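Local coordinates for protein poly(ADP-ribose) glycohydrolase (Thermomonospora curvata, PDB 3SIG) that hydrolyses the ribose-ribose glycosidic bonds of poly(ADP-ribose), releasing ADP-ribose, and holds ADP-ribose in a macrodomain-type pocket, at residues A[19-22]-A[26-29]; A[41-46]-A[129-134]; A[171-176]-A[201-206]. All blocks are in the same frame, centred on the assembly; numbering follows the deposited sequence.

Contact 1. Residues A[19-22]-A[26-29]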
loop_
_atom_site.group_PDB
_atom_site.type_symbol
_atom_site.label_atom_id
_atom_site.label_comp_id
_atom_site.label_asym_id
_atom_site.label_seq_id
_atom_site.Cartn_x
_atom_site.Cartn_y
_atom_site.Cartn_z
ATOM N N ARG A 19 16.559 16.510 -2.830
ATOM C CA ARG A 19 16.219 17.020 -4.160
ATOM C C ARG A 19 16.623 15.944 -5.173
ATOM O O ARG A 19 17.431 15.033 -4.864
ATOM C CB ARG A 19 16.888 18.389 -4.438
ATOM C CG ARG A 19 18.436 18.420 -4.323
ATOM C CD ARG A 19 18.989 19.842 -4.442
ATOM N NE ARG A 19 18.137 20.801 -3.747
ATOM C CZ ARG A 19 18.487 21.474 -2.673
ATOM N NH1 ARG A 19 19.702 21.335 -2.182
ATOM N NH2 ARG A 19 17.636 22.308 -2.101
ATOM N N TYR A 20 16.051 16.037 -6.376
ATOM C CA TYR A 20 16.450 15.185 -7.491
ATOM C C TYR A 20 16.401 15.966 -8.774
ATOM O O TYR A 20 15.815 17.039 -8.837
ATOM C CB TYR A 20 15.551 13.963 -7.565
ATOM C CG TYR A 20 14.098 14.215 -7.962
ATOM C CD1 TYR A 20 13.714 14.309 -9.293
ATOM C CD2 TYR A 20 13.096 14.310 -7.005
ATOM C CE1 TYR A 20 12.384 14.536 -9.642
ATOM C CE2 TYR A 20 11.774 14.525 -7.353
ATOM C CZ TYR A 20 11.408 14.617 -8.662
ATOM O OH TYR A 20 10.077 14.835 -8.973
ATOM N N THR A 21 17.029 15.428 -9.815
ATOM C CA THR A 21 17.033 16.043 -11.117
ATOM C C THR A 21 16.097 15.294 -12.064
ATOM O O THR A 21 16.271 14.099 -12.325
ATOM C CB THR A 21 18.432 16.070 -11.675
ATOM O OG1 THR A 21 19.251 16.770 -10.740
ATOM C CG2 THR A 21 18.462 16.782 -12.999
ATOM N N ALA A 22 15.079 15.988 -12.551
ATOM C CA ALA A 22 14.136 15.428 -13.494
ATOM C C ALA A 22 14.737 15.349 -14.893
ATOM O O ALA A 22 15.780 15.942 -15.173
ATOM C CB ALA A 22 12.853 16.250 -13.522
ATOM N N ARG A 26 15.223 20.050 -14.716
ATOM C CA ARG A 26 14.662 20.721 -13.550
ATOM C C ARG A 26 15.137 20.010 -12.281
ATOM O O ARG A 26 15.055 18.799 -12.180
ATOM C CB ARG A 26 13.123 20.680 -13.632
ATOM C CG ARG A 26 12.374 21.206 -12.415
ATOM C CD ARG A 26 10.850 21.080 -12.552
ATOM N NE ARG A 26 10.169 21.980 -11.610
ATOM C CZ ARG A 26 9.398 21.606 -10.584
ATOM N NH1 ARG A 26 9.150 20.324 -10.335
ATOM N NH2 ARG A 26 8.848 22.529 -9.803
ATOM N N VAL A 27 15.592 20.781 -11.296
ATOM C CA VAL A 27 15.954 20.242 -9.998
ATOM C C VAL A 27 14.762 20.436 -9.053
ATOM O O VAL A 27 14.336 21.558 -8.768
ATOM C CB VAL A 27 17.257 20.871 -9.444
ATOM C CG1 VAL A 27 17.569 20.256 -8.123
ATOM C CG2 VAL A 27 18.405 20.635 -10.429
ATOM N N VAL A 28 14.220 19.327 -8.614
ATOM C CA VAL A 28 12.996 19.297 -7.849
ATOM C C VAL A 28 13.297 19.110 -6.357
ATOM O O VAL A 28 13.897 18.116 -5.962
ATOM C CB VAL A 28 12.091 18.115 -8.326
ATOM C CG1 VAL A 28 10.811 18.086 -7.506
ATOM C CG2 VAL A 28 11.795 18.251 -9.804
ATOM N N PRO A 29 12.857 20.057 -5.504
ATOM C CA PRO A 29 13.066 19.922 -4.060
ATOM C C PRO A 29 12.022 19.017 -3.408
ATOM O O PRO A 29 10.858 19.168 -3.737
ATOM C CB PRO A 29 12.907 21.370 -3.572
ATOM C CG PRO A 29 11.953 21.975 -4.517
ATOM C CD PRO A 29 12.170 21.313 -5.852
#
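Backbone hydrogen bonds join Tyr20 and Val28 in both directions: Tyr20 N donates to Val28 O at 3.0 Å, and Val28 N returns a shorter bond of 2.8 Å to Tyr20 O, close to linear at 164°. Nearer the turn, Ala22 N reaches Arg26 O, also at 2.8 Å. CA-H...O contacts fill in between them, the tightest from Arg19 CA to Val28 O at 3.1 Å. The two short strands thus form an antiparallel beta hairpin, with Tyr20 and Val28 as its hydrogen-bonded pair and Arg19-Pro29 and Thr21-Val27 as the non-hydrogen-bonded pairs flanking it. Apolar packing differs on the two faces. On the Tyr20 side, CG sits between the backbone N and the carbonyl carbon (chi1 68°), which folds the ring across Val28; Val28 CB makes a CH-pi contact over one face, 3.8 Å from the ring centroid. The phenol OH goes on to bond Leu164 O in strand 163-175, so an alanine in place of Tyr20 would probably remove the ring face from over Val28 and leave the Leu164 carbonyl without its hydroxyl mate. On the other side, contacts are thinner: Arg19 CD meets Val27 CG1 at 4.0 Å, and Thr21 OG1 lies equally far from Val27 CG2.

Contact 2. Residues A[41-46]-A[129-134]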
loop_
_atom_site.group_PDB
_atom_site.type_symbol
_atom_site.label_atom_id
_atom_site.label_comp_id
_atom_site.label_asym_id
_atom_site.label_seq_id
_atom_site.Cartn_x
_atom_site.Cartn_y
_atom_site.Cartn_z
ATOM N N THR A 41 3.867 10.586 10.344
ATOM C CA THR A 41 3.663 9.129 10.340
ATOM C C THR A 41 3.193 8.627 11.676
ATOM O O THR A 41 3.738 9.037 12.702
ATOM C CB THR A 41 4.950 8.443 9.909
ATOM O OG1 THR A 41 5.255 8.803 8.561
ATOM C CG2 THR A 41 4.894 6.947 10.010
ATOM N N ARG A 42 2.214 7.742 11.666
ATOM C CA ARG A 42 1.638 7.224 12.889
ATOM C C ARG A 42 1.527 5.721 12.847
ATOM O O ARG A 42 1.140 5.120 11.843
ATOM C CB ARG A 42 0.254 7.842 13.127
ATOM C CG ARG A 42 0.318 9.360 13.545
ATOM C CD ARG A 42 1.267 9.657 14.744
ATOM N NE ARG A 42 1.371 11.084 15.147
ATOM C CZ ARG A 42 2.332 11.935 14.759
ATOM N NH1 ARG A 42 3.298 11.552 13.928
ATOM N NH2 ARG A 42 2.332 13.193 15.192
ATOM N N LEU A 43 1.863 5.097 13.961
ATOM C CA LEU A 43 1.604 3.681 14.166
ATOM C C LEU A 43 0.272 3.499 14.869
ATOM O O LEU A 43 0.069 4.068 15.932
ATOM C CB LEU A 43 2.732 3.086 15.002
ATOM C CG LEU A 43 2.544 1.614 15.384
ATOM C CD1 LEU A 43 2.446 0.694 14.186
ATOM C CD2 LEU A 43 3.696 1.200 16.271
ATOM N N TYR A 44 -0.612 2.725 14.283
ATOM C CA TYR A 44 -1.867 2.319 14.919
ATOM C C TYR A 44 -1.781 0.884 15.385
ATOM O O TYR A 44 -1.544 -0.019 14.573
ATOM C CB TYR A 44 -2.995 2.384 13.902
ATOM C CG TYR A 44 -3.484 3.762 13.723
ATOM C CD1 TYR A 44 -4.441 4.268 14.581
ATOM C CD2 TYR A 44 -3.059 4.554 12.675
ATOM C CE1 TYR A 44 -4.902 5.540 14.446
ATOM C CE2 TYR A 44 -3.514 5.840 12.515
ATOM C CZ TYR A 44 -4.443 6.326 13.421
ATOM O OH TYR A 44 -4.932 7.598 13.319
ATOM N N ARG A 45 -1.964 0.672 16.688
ATOM C CA ARG A 45 -2.069 -0.671 17.244
ATOM C C ARG A 45 -3.442 -1.250 16.925
ATOM O O ARG A 45 -4.401 -0.523 16.711
ATOM C CB ARG A 45 -1.801 -0.639 18.755
ATOM C CG ARG A 45 -0.390 -0.233 19.053
ATOM C CD ARG A 45 0.010 -0.404 20.528
ATOM N NE ARG A 45 1.436 -0.145 20.618
ATOM C CZ ARG A 45 1.958 1.052 20.839
ATOM N NH1 ARG A 45 1.158 2.092 21.034
ATOM N NH2 ARG A 45 3.275 1.204 20.886
ATOM N N PRO A 46 -3.547 -2.586 16.978
ATOM C CA PRO A 46 -4.791 -3.248 16.600
ATOM C C PRO A 46 -6.006 -2.706 17.324
ATOM O O PRO A 46 -7.049 -2.524 16.701
ATOM C CB PRO A 46 -4.503 -4.707 16.947
ATOM C CG PRO A 46 -3.079 -4.853 16.685
ATOM C CD PRO A 46 -2.457 -3.547 17.177
ATOM N N PRO A 129 10.323 1.744 13.828
ATOM C CA PRO A 129 10.929 0.451 14.145
ATOM C C PRO A 129 10.054 -0.412 15.031
ATOM O O PRO A 129 10.184 -1.639 15.015
ATOM C CB PRO A 129 12.215 0.839 14.878
ATOM C CG PRO A 129 11.987 2.246 15.355
ATOM C CD PRO A 129 11.138 2.874 14.326
ATOM N N GLN A 130 9.158 0.182 15.823
ATOM C CA GLN A 130 8.292 -0.597 16.705
ATOM C C GLN A 130 7.439 -1.590 15.917
ATOM O O GLN A 130 7.133 -2.671 16.394
ATOM C CB GLN A 130 7.327 0.283 17.530
ATOM C CG GLN A 130 7.950 1.025 18.707
ATOM C CD GLN A 130 6.883 1.546 19.672
ATOM O OE1 GLN A 130 5.688 1.484 19.381
ATOM N NE2 GLN A 130 7.310 2.044 20.826
ATOM N N PHE A 131 6.975 -1.190 14.739
ATOM C CA PHE A 131 6.134 -2.065 13.898
ATOM C C PHE A 131 6.883 -3.335 13.509
ATOM O O PHE A 131 6.395 -4.468 13.656
ATOM C CB PHE A 131 5.679 -1.265 12.685
ATOM C CG PHE A 131 4.946 -2.060 11.619
ATOM C CD1 PHE A 131 3.560 -2.034 11.538
ATOM C CD2 PHE A 131 5.648 -2.737 10.637
ATOM C CE1 PHE A 131 2.907 -2.687 10.502
ATOM C CE2 PHE A 131 4.997 -3.391 9.590
ATOM C CZ PHE A 131 3.621 -3.344 9.522
ATOM N N TYR A 132 8.079 -3.129 13.003
ATOM C CA TYR A 132 8.926 -4.215 12.534
ATOM C C TYR A 132 9.428 -5.076 13.674
ATOM O O TYR A 132 9.401 -6.299 13.588
ATOM C CB TYR A 132 10.052 -3.643 11.638
ATOM C CG TYR A 132 9.429 -2.930 10.475
ATOM C CD1 TYR A 132 8.905 -3.659 9.408
ATOM C CD2 TYR A 132 9.289 -1.554 10.445
ATOM C CE1 TYR A 132 8.246 -3.023 8.362
ATOM C CE2 TYR A 132 8.641 -0.917 9.419
ATOM C CZ TYR A 132 8.133 -1.654 8.356
ATOM O OH TYR A 132 7.463 -1.006 7.322
ATOM N N ALA A 133 9.806 -4.441 14.774
ATOM C CA ALA A 133 10.240 -5.206 15.950
ATOM C C ALA A 133 9.128 -6.106 16.492
ATOM O O ALA A 133 9.373 -7.258 16.864
ATOM C CB ALA A 133 10.747 -4.279 17.048
ATOM N N PHE A 134 7.904 -5.591 16.533
ATOM C CA PHE A 134 6.787 -6.404 16.990
ATOM C C PHE A 134 6.689 -7.681 16.182
ATOM O O PHE A 134 6.543 -8.769 16.726
ATOM C CB PHE A 134 5.465 -5.642 16.898
ATOM C CG PHE A 134 4.295 -6.463 17.341
ATOM C CD1 PHE A 134 3.625 -7.259 16.433
ATOM C CD2 PHE A 134 3.914 -6.510 18.677
ATOM C CE1 PHE A 134 2.570 -8.053 16.841
ATOM C CE2 PHE A 134 2.859 -7.302 19.075
ATOM C CZ PHE A 134 2.194 -8.068 18.150
#
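The Phe131 ring receives Leu43 at its edge, near the ring plane, where methyl CD1 comes within 4.0 Å of Phe131 CD1 and almost as close to CB of the same residue. Within the helix, Phe131 CD2 lies 3.4 Å above the centre of one face of the Tyr132 ring. The amide of Gln130 and the guanidinium of Arg45 are the other flat groups, their planes inclined by 55°. Gln130 OE1 approaches Arg45 NH2 to 2.9 Å, but the angle is too poor for a hydrogen bond, leaving a close polar approach at the exposed margin. Leu43 serves both neighbours by its branching: with CG anti to the backbone N (chi1 176°), the two methyls part, CD1 going to Phe131 while CD2 packs against Gln130, 3.7 Å from OE1 and 4.0 Å from CB. Ile148 of strand 147-157 and His146 also touch Phe131. Strand 42-44 pairs with strand 147-157 through backbone bonds of Arg42 and Tyr44, and is outermost in the mixed sheet; the contact is therefore strand-to-helix packing at the sheet margin of a macrodomain-type fold, with the Phe131 side chain about 10 Å from the bound ADP-ribose.

Contact 3. Residues A[171-176]-A[201-206]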
loop_
_atom_site.group_PDB
_atom_site.type_symbol
_atom_site.label_atom_id
_atom_site.label_comp_id
_atom_site.label_asym_id
_atom_site.label_seq_id
_atom_site.Cartn_x
_atom_site.Cartn_y
_atom_site.Cartn_z
ATOM N N ALA A 171 -1.290 9.512 0.554
ATOM C CA ALA A 171 -1.124 8.836 1.837
ATOM C C ALA A 171 -0.961 7.353 1.576
ATOM O O ALA A 171 -1.596 6.773 0.676
ATOM C CB ALA A 171 -2.304 9.078 2.732
ATOM N N PHE A 172 -0.134 6.714 2.393
ATOM C CA PHE A 172 -0.015 5.257 2.379
ATOM C C PHE A 172 -0.554 4.645 3.649
ATOM O O PHE A 172 -0.422 5.224 4.753
ATOM C CB PHE A 172 1.420 4.795 2.136
ATOM C CG PHE A 172 1.902 5.015 0.720
ATOM C CD1 PHE A 172 1.488 4.194 -0.313
ATOM C CD2 PHE A 172 2.730 6.083 0.407
ATOM C CE1 PHE A 172 1.915 4.413 -1.615
ATOM C CE2 PHE A 172 3.189 6.292 -0.903
ATOM C CZ PHE A 172 2.770 5.456 -1.903
ATOM N N LEU A 173 -1.128 3.458 3.476
ATOM C CA LEU A 173 -1.593 2.608 4.560
ATOM C C LEU A 173 -0.785 1.338 4.460
ATOM O O LEU A 173 -0.910 0.622 3.460
ATOM C CB LEU A 173 -3.078 2.299 4.374
ATOM C CG LEU A 173 -3.983 3.522 4.138
ATOM C CD1 LEU A 173 -5.279 3.209 3.464
ATOM C CD2 LEU A 173 -4.236 4.176 5.434
ATOM N N THR A 174 0.017 1.061 5.497
ATOM C CA THR A 174 0.942 -0.066 5.488
ATOM C C THR A 174 0.447 -1.116 6.455
ATOM O O THR A 174 0.459 -0.907 7.670
ATOM C CB THR A 174 2.371 0.442 5.822
ATOM O OG1 THR A 174 2.841 1.171 4.690
ATOM C CG2 THR A 174 3.382 -0.628 6.110
ATOM N N SER A 175 -0.025 -2.223 5.889
ATOM C CA SER A 175 -0.604 -3.314 6.643
ATOM C C SER A 175 -0.246 -4.596 5.913
ATOM O O SER A 175 -0.548 -4.721 4.733
ATOM C CB SER A 175 -2.132 -3.156 6.649
ATOM O OG SER A 175 -2.810 -4.313 7.140
ATOM N N PRO A 176 0.405 -5.563 6.594
ATOM C CA PRO A 176 0.750 -6.807 5.897
ATOM C C PRO A 176 -0.410 -7.775 5.891
ATOM O O PRO A 176 -1.045 -8.031 6.913
ATOM C CB PRO A 176 1.878 -7.373 6.767
ATOM C CG PRO A 176 1.515 -6.911 8.145
ATOM C CD PRO A 176 0.869 -5.563 7.986
ATOM N N ALA A 201 -10.903 -4.302 7.276
ATOM C CA ALA A 201 -11.823 -3.351 7.853
ATOM C C ALA A 201 -11.056 -2.234 8.559
ATOM O O ALA A 201 -11.452 -1.060 8.524
ATOM C CB ALA A 201 -12.745 -4.021 8.818
ATOM N N LYS A 202 -9.973 -2.601 9.239
ATOM C CA LYS A 202 -9.142 -1.628 9.942
ATOM C C LYS A 202 -8.381 -0.703 8.994
ATOM O O LYS A 202 -8.220 0.499 9.264
ATOM C CB LYS A 202 -8.218 -2.368 10.943
ATOM C CG LYS A 202 -8.969 -2.957 12.075
ATOM C CD LYS A 202 -8.105 -3.790 13.009
ATOM C CE LYS A 202 -8.902 -4.236 14.223
ATOM N NZ LYS A 202 -8.068 -5.016 15.176
ATOM N N VAL A 203 -7.912 -1.236 7.880
ATOM C CA VAL A 203 -7.315 -0.397 6.851
ATOM C C VAL A 203 -8.322 0.661 6.365
ATOM O O VAL A 203 -7.981 1.862 6.258
ATOM C CB VAL A 203 -6.880 -1.276 5.642
ATOM C CG1 VAL A 203 -6.535 -0.414 4.441
ATOM C CG2 VAL A 203 -5.685 -2.149 6.022
ATOM N N LEU A 204 -9.543 0.235 6.051
ATOM C CA LEU A 204 -10.565 1.159 5.587
ATOM C C LEU A 204 -10.930 2.148 6.677
ATOM O O LEU A 204 -11.156 3.342 6.397
ATOM C CB LEU A 204 -11.801 0.405 5.103
ATOM C CG LEU A 204 -11.645 -0.483 3.877
ATOM C CD1 LEU A 204 -12.976 -1.123 3.501
ATOM C CD2 LEU A 204 -11.117 0.255 2.769
ATOM N N ALA A 205 -10.993 1.696 7.921
ATOM C CA ALA A 205 -11.306 2.613 9.007
ATOM C C ALA A 205 -10.229 3.676 9.132
ATOM O O ALA A 205 -10.568 4.845 9.390
ATOM C CB ALA A 205 -11.479 1.864 10.326
ATOM N N ALA A 206 -8.969 3.298 9.038
ATOM C CA ALA A 206 -7.902 4.289 9.157
ATOM C C ALA A 206 -7.966 5.282 8.018
ATOM O O ALA A 206 -7.804 6.492 8.239
ATOM C CB ALA A 206 -6.574 3.616 9.194
#
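Lys202 NZ, on the helix that packs against Ser175 and Leu173 through Val203, is gripped by two groups: a salt bridge to Asp145 OD2 and a hydrogen bond to Pro46 O. Its extended side chain leads off from the strand. Across the interface the contacts are mainly between methyls and other carbon atoms. Val203 carries most of it with its two methyls. CG1, anti to the backbone N (chi1 168°), meets Leu173 CD1 at 4.0 Å, and CG2 rests on Ser175, 3.7 Å from CB and 3.8 Å from OG. The leucine side chain crosses the valine obliquely and sends its other methyl, CD2, to a loose contact with Ala206 CB at 4.5 Å, one turn further along the helix. All four side chains are buried. Leu173 and Ser175 alternate with Thr174, which sets off from the backbone away from the helix, its OG1 hydrogen-bonded to Asn93 ND2. The strand and helix axes run nearly antiparallel, at 156° and 9.5 Å apart, a spacing that Leu173, Ser175, Val203 and Ala206 bridge. Helix 189-209 thus packs on one face of the mixed sheet, as in alpha/beta folds of the macrodomain type. Leu173 pairs by its backbone with Cys91 and Asn93 of the adjoining strand 90-94, while Tyr149 and Leu147 of strand 147-157 touch Leu173 and Val203 respectively, and Leu49 and Leu53 of helix 46-54 touch Lys202, Ala205 and Ala206.

From the N terminus, contact 1 comes first, closing the tight turn of a hairpin between residues 19-22 and 26-29. Contact 2 then spans 82 residues, bringing the edge strand 42-44 to helix 129-138, and contact 3 closes a shorter loop of 24 residues between strand 163-175 and helix 189-209. The three follow in series, with no nesting or crossing. Contact 1 stands apart, its nearest atoms about 17 Å from contact 2 and about 14 Å from contact 3, although its hairpin also touches strand 163-175. Contacts 2 and 3 share the mixed sheet and meet directly, through the bond of Lys202 to the 41-46 segment and through Phe131 packing on Pro176.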